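Local atomic coordinates of endolysin (PDB entry 5A6S), a protein that probably binds the clostridial cell wall, as the truncated cell-wall-binding part of a phage enzyme that breaks open the host bacterium. Residues B[26-29]-B[30-34]; B[18-22]-B[23-27]. The protein carries 1 engineered substitution. All coordinates share one frame; numbering follows the deposited sequence.

Contact 1 of 2, residues B[26-29]-B[30-34]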
loop_
_atom_site.group_PDB
_atom_site.type_symbol
_atom_site.label_atom_id
_atom_site.label_comp_id
_atom_site.label_asym_id
_atom_site.label_seq_id
_atom_site.Cartn_x
_atom_site.Cartn_y
_atom_site.Cartn_z
ATOM N N PRO B 26 -9.986 -0.345 -11.418
ATOM C CA PRO B 26 -9.377 0.865 -10.851
ATOM C C PRO B 26 -9.633 1.052 -9.342
ATOM O O PRO B 26 -10.514 0.431 -8.767
ATOM C CB PRO B 26 -10.038 1.996 -11.615
ATOM C CG PRO B 26 -10.721 1.353 -12.787
ATOM C CD PRO B 26 -11.106 -0.016 -12.313
ATOM N N THR B 27 -8.913 2.018 -8.761
ATOM C CA THR B 27 -9.227 2.512 -7.388
ATOM C C THR B 27 -9.520 3.968 -7.517
ATOM O O THR B 27 -9.110 4.626 -8.456
ATOM C CB THR B 27 -8.017 2.382 -6.440
ATOM O OG1 THR B 27 -6.919 3.174 -6.934
ATOM C CG2 THR B 27 -7.598 0.881 -6.312
ATOM N N ILE B 28 -10.222 4.508 -6.529
ATOM C CA ILE B 28 -10.411 5.923 -6.496
ATOM C C ILE B 28 -10.358 6.386 -5.028
ATOM O O ILE B 28 -10.913 5.719 -4.125
ATOM C CB ILE B 28 -11.758 6.323 -7.178
ATOM C CG1 ILE B 28 -11.907 7.839 -7.246
ATOM C CG2 ILE B 28 -12.861 5.656 -6.406
ATOM C CD1 ILE B 28 -12.988 8.428 -8.198
ATOM N N ASN B 29 -9.693 7.518 -4.832
ATOM C CA ASN B 29 -9.669 8.236 -3.560
ATOM C C ASN B 29 -11.081 8.808 -3.292
ATOM O O ASN B 29 -11.589 9.538 -4.108
ATOM C CB ASN B 29 -8.633 9.319 -3.565
ATOM C CG ASN B 29 -8.330 9.856 -2.148
ATOM O OD1 ASN B 29 -9.264 10.151 -1.335
ATOM N ND2 ASN B 29 -7.050 9.993 -1.866
ATOM N N ASN B 30 -11.676 8.361 -2.206
ATOM C CA ASN B 30 -12.935 8.898 -1.645
ATOM C C ASN B 30 -13.086 10.411 -1.592
ATOM O O ASN B 30 -14.212 10.881 -1.675
ATOM C CB ASN B 30 -13.179 8.346 -0.226
ATOM C CG ASN B 30 -14.697 8.409 0.217
ATOM O OD1 ASN B 30 -15.652 8.363 -0.582
ATOM N ND2 ASN B 30 -14.885 8.467 1.510
ATOM N N ALA B 31 -12.006 11.162 -1.513
ATOM C CA ALA B 31 -12.075 12.634 -1.558
ATOM C C ALA B 31 -12.426 13.191 -2.937
ATOM O O ALA B 31 -12.810 14.356 -3.059
ATOM C CB ALA B 31 -10.776 13.242 -1.069
ATOM N N ARG B 32 -12.389 12.354 -3.980
ATOM C CA ARG B 32 -12.608 12.811 -5.294
ATOM C C ARG B 32 -14.100 12.807 -5.583
ATOM O O ARG B 32 -14.796 11.829 -5.337
ATOM C CB ARG B 32 -11.862 11.947 -6.342
ATOM C CG ARG B 32 -10.364 12.127 -6.299
ATOM C CD ARG B 32 -9.669 10.981 -7.096
ATOM N NE ARG B 32 -8.298 10.967 -6.795
ATOM C CZ ARG B 32 -7.538 9.884 -6.899
ATOM N NH1 ARG B 32 -8.013 8.755 -7.390
ATOM N NH2 ARG B 32 -6.299 9.958 -6.514
ATOM N N LYS B 33 -14.578 13.930 -6.101
ATOM C CA LYS B 33 -16.019 14.080 -6.381
ATOM C C LYS B 33 -16.335 13.366 -7.721
ATOM O O LYS B 33 -16.003 13.847 -8.785
ATOM C CB LYS B 33 -16.381 15.559 -6.417
ATOM C CG LYS B 33 -17.878 15.805 -6.311
ATOM C CD LYS B 33 -18.256 17.232 -6.759
ATOM C CE LYS B 33 -18.718 17.293 -8.227
ATOM N NZ LYS B 33 -20.134 16.839 -8.375
ATOM N N PHE B 34 -17.006 12.245 -7.638
ATOM C CA PHE B 34 -17.116 11.325 -8.767
ATOM C C PHE B 34 -18.526 10.791 -8.856
ATOM O O PHE B 34 -19.207 10.555 -7.844
ATOM C CB PHE B 34 -16.085 10.216 -8.544
ATOM C CG PHE B 34 -16.096 9.102 -9.566
ATOM C CD1 PHE B 34 -15.460 9.245 -10.765
ATOM C CD2 PHE B 34 -16.713 7.932 -9.281
ATOM C CE1 PHE B 34 -15.491 8.215 -11.712
ATOM C CE2 PHE B 34 -16.723 6.883 -10.188
ATOM C CZ PHE B 34 -16.106 7.030 -11.407
HETATM O O HOH W 1 -6.467 6.281 -6.851
#
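Asn-29 closes the turn to Ala-31 and Arg-32 with two hydrogen bonds. Its side-chain OD1 accepts the backbone N of Ala-31 at 2.9 Å, which makes an Asx turn. The bond is nearly straight (170° at the hydrogen), with the donor tilted modestly from the amide plane. The backbone O of Asn-29 accepts the N of Arg-32, also at 2.9 Å, which closes the type I beta turn from Asn-29 to Arg-32. CG of Asn-29 lies opposite the backbone N (chi1 -166°), beside the carbonyl carbon, and this carries OD1 forward over the turn. ND2 of the same amide donates to Asp-9, so both ends of the group are engaged and its orientation is settled.

Arg-32 folds back alongside the strand. Its chain is extended from CG to NE, and CB of Asn-29 sits 3.5 Å above the guanidinium plane, over its centre. NH1 of Arg-32 donates to a water at 3.0 Å, and the water lies 3.1 Å from OG1 of Thr-27, which also bonds to Glu-17. Outside the turn, NE and NH2 of Arg-32 form salt bridges to an acidic side chain on the chain of another protein.

Ile-28 completes the packing. Its CD1 lies over one face of the Phe-34 ring in a CH-pi contact, 3.9 Å from the centroid. CG1 of Ile-28 rests 3.9 Å from CD of Arg-32 as the two side chains run past each other in opposite directions.

The turn thus bends the chain sharply after strand 27-29. It also presents Arg-32 to the chain of another protein, with its guanidinium held by packing, water and those outside charges.

Contact 2 of 2, residues B[18-22]-B[23-27]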
loop_
_atom_site.group_PDB
_atom_site.type_symbol
_atom_site.label_atom_id
_atom_site.label_comp_id
_atom_site.label_asym_id
_atom_site.label_seq_id
_atom_site.Cartn_x
_atom_site.Cartn_y
_atom_site.Cartn_z
ATOM N N TYR B 18 -4.493 -4.034 -3.289
ATOM C CA TYR B 18 -4.536 -5.467 -3.401
ATOM C C TYR B 18 -5.893 -5.958 -3.914
ATOM O O TYR B 18 -5.947 -6.828 -4.774
ATOM C CB TYR B 18 -4.286 -6.139 -2.039
ATOM C CG TYR B 18 -2.813 -6.107 -1.580
ATOM C CD1 TYR B 18 -1.849 -6.861 -2.232
ATOM C CD2 TYR B 18 -2.441 -5.441 -0.446
ATOM C CE1 TYR B 18 -0.498 -6.816 -1.857
ATOM C CE2 TYR B 18 -1.124 -5.436 -0.020
ATOM C CZ TYR B 18 -0.146 -6.115 -0.739
ATOM O OH TYR B 18 1.111 -6.118 -0.276
ATOM N N LEU B 19 -6.983 -5.403 -3.381
ATOM C CA LEU B 19 -8.292 -5.804 -3.912
ATOM C C LEU B 19 -8.450 -5.464 -5.423
ATOM O O LEU B 19 -8.958 -6.280 -6.215
ATOM C CB LEU B 19 -9.399 -5.157 -3.071
ATOM C CG LEU B 19 -10.832 -5.556 -3.425
ATOM C CD1 LEU B 19 -11.021 -7.047 -3.274
ATOM C CD2 LEU B 19 -11.864 -4.769 -2.591
ATOM N N ALA B 20 -8.034 -4.277 -5.819
ATOM C CA ALA B 20 -8.097 -3.858 -7.231
ATOM C C ALA B 20 -7.184 -4.723 -8.147
ATOM O O ALA B 20 -7.473 -4.989 -9.331
ATOM C CB ALA B 20 -7.719 -2.424 -7.305
ATOM N N ASP B 21 -6.071 -5.191 -7.589
ATOM C CA ASP B 21 -5.260 -6.097 -8.381
ATOM C C ASP B 21 -6.063 -7.381 -8.636
ATOM O O ASP B 21 -6.009 -7.969 -9.725
ATOM C CB ASP B 21 -3.981 -6.443 -7.638
ATOM C CG ASP B 21 -2.981 -5.336 -7.631
ATOM O OD1 ASP B 21 -3.036 -4.372 -8.445
ATOM O OD2 ASP B 21 -1.963 -5.476 -6.883
ATOM N N ARG B 22 -6.693 -7.902 -7.606
ATOM C CA ARG B 22 -7.380 -9.157 -7.760
ATOM C C ARG B 22 -8.625 -9.002 -8.667
ATOM O O ARG B 22 -8.833 -9.850 -9.549
ATOM C CB ARG B 22 -7.771 -9.776 -6.474
ATOM C CG ARG B 22 -8.668 -10.964 -6.696
ATOM C CD ARG B 22 -7.901 -12.143 -7.261
ATOM N NE ARG B 22 -8.808 -13.309 -7.308
ATOM C CZ ARG B 22 -9.792 -13.469 -8.210
ATOM N NH1 ARG B 22 -10.052 -12.540 -9.152
ATOM N NH2 ARG B 22 -10.528 -14.564 -8.175
ATOM N N LEU B 23 -9.383 -7.940 -8.493
ATOM C CA LEU B 23 -10.506 -7.611 -9.385
ATOM C C LEU B 23 -10.095 -7.079 -10.748
ATOM O O LEU B 23 -10.956 -6.931 -11.612
ATOM C CB LEU B 23 -11.439 -6.596 -8.752
ATOM C CG LEU B 23 -12.084 -7.053 -7.442
ATOM C CD1 LEU B 23 -12.810 -5.869 -6.842
ATOM C CD2 LEU B 23 -12.987 -8.283 -7.501
ATOM N N ALA B 24 -8.806 -6.751 -10.926
ATOM C CA ALA B 24 -8.284 -6.117 -12.106
ATOM C C ALA B 24 -9.091 -4.872 -12.451
ATOM O O ALA B 24 -9.568 -4.704 -13.609
ATOM C CB ALA B 24 -8.340 -7.074 -13.329
ATOM N N CYS B 25 -9.169 -3.933 -11.503
ATOM C CA CYS B 25 -9.996 -2.795 -11.720
ATOM C C CYS B 25 -9.323 -1.493 -11.238
ATOM O O CYS B 25 -8.247 -1.542 -10.680
ATOM C CB CYS B 25 -11.278 -3.056 -10.971
ATOM S SG CYS B 25 -11.248 -2.938 -9.170
ATOM N N PRO B 26 -9.986 -0.345 -11.418
ATOM C CA PRO B 26 -9.377 0.865 -10.851
ATOM C C PRO B 26 -9.633 1.052 -9.342
ATOM O O PRO B 26 -10.514 0.431 -8.767
ATOM C CB PRO B 26 -10.038 1.996 -11.615
ATOM C CG PRO B 26 -10.721 1.353 -12.787
ATOM C CD PRO B 26 -11.106 -0.016 -12.313
ATOM N N THR B 27 -8.913 2.018 -8.761
ATOM C CA THR B 27 -9.227 2.512 -7.388
ATOM C C THR B 27 -9.520 3.968 -7.517
ATOM O O THR B 27 -9.110 4.626 -8.456
ATOM C CB THR B 27 -8.017 2.382 -6.440
ATOM O OG1 THR B 27 -6.919 3.174 -6.934
ATOM C CG2 THR B 27 -7.598 0.881 -6.312
#
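A Schellman motif ends helix 11-23, and Ala-24 is its C-prime residue with positive phi (52°). The N of Cys-25 reaches back to the O of Ala-20 at 3.0 Å, meeting that oxygen in the carbonyl plane on a lone pair. The N of Ala-24 makes a weak bond to the O of Asp-21 at 3.3 Å. One residue earlier the helical pattern is still intact: the N of Leu-23 bonds to the O of Leu-19 at 2.9 Å, almost straight (175° at the hydrogen).

Leu-23 and Leu-19 pack one turn apart on the helix. CG of Leu-23 is opposite its carbonyl carbon (chi1 -61°), and the chain leans back along the helix. CD1 of Leu-23 therefore comes 4.0 Å from CG of Leu-19. Both leucines also pack on Tyr-43 of strand 41-45.

Past the helix end the chain turns toward the sheet. SG of Cys-25 passes 3.8 Å from CA of Ala-20, and the Cys-25 side chain touches Asn-3 and Val-5 of strand 3-7. The methyl CG2 of Thr-27 meets CB of Ala-20 at 3.5 Å, tighter than usual for two carbons. Asp-21 points away from this joint. Its carboxylate forms salt bridges to Arg-14 and Arg-65 of the second subunit and to a basic side chain on the chain of another protein.

Two of the last carbonyls of the helix, those of Ala-20 and Asp-21, are therefore met by backbone N-H groups from beyond its end. With the small Ala-20 methyl against Thr-27, the joint brings strand 27-29 close against the helix it follows.

Contact 2 and contact 1 follow each other along the chain and share Pro-26 and Thr-27. Their centres lie 14 Å apart. Contact 2 leads out of helix 11-23 and contact 1 leads out of strand 27-29, so they lie on the way into and out of that strand. Strand 27-29 runs parallel beside strand 3-7, and with the helix between them they form a beta-alpha-beta crossover. Thr-27 serves both contacts: its methyl meets Ala-20, while its hydroxyl bonds to Glu-17 of the same helix and to the water that NH1 of Arg-32 also binds. In the turn of contact 1, the Asn-30 side chain has its nearest atom about 3 Å from a bound glycerol, probably from the crystallisation liquor. Both contacts also adjoin the chain of another protein.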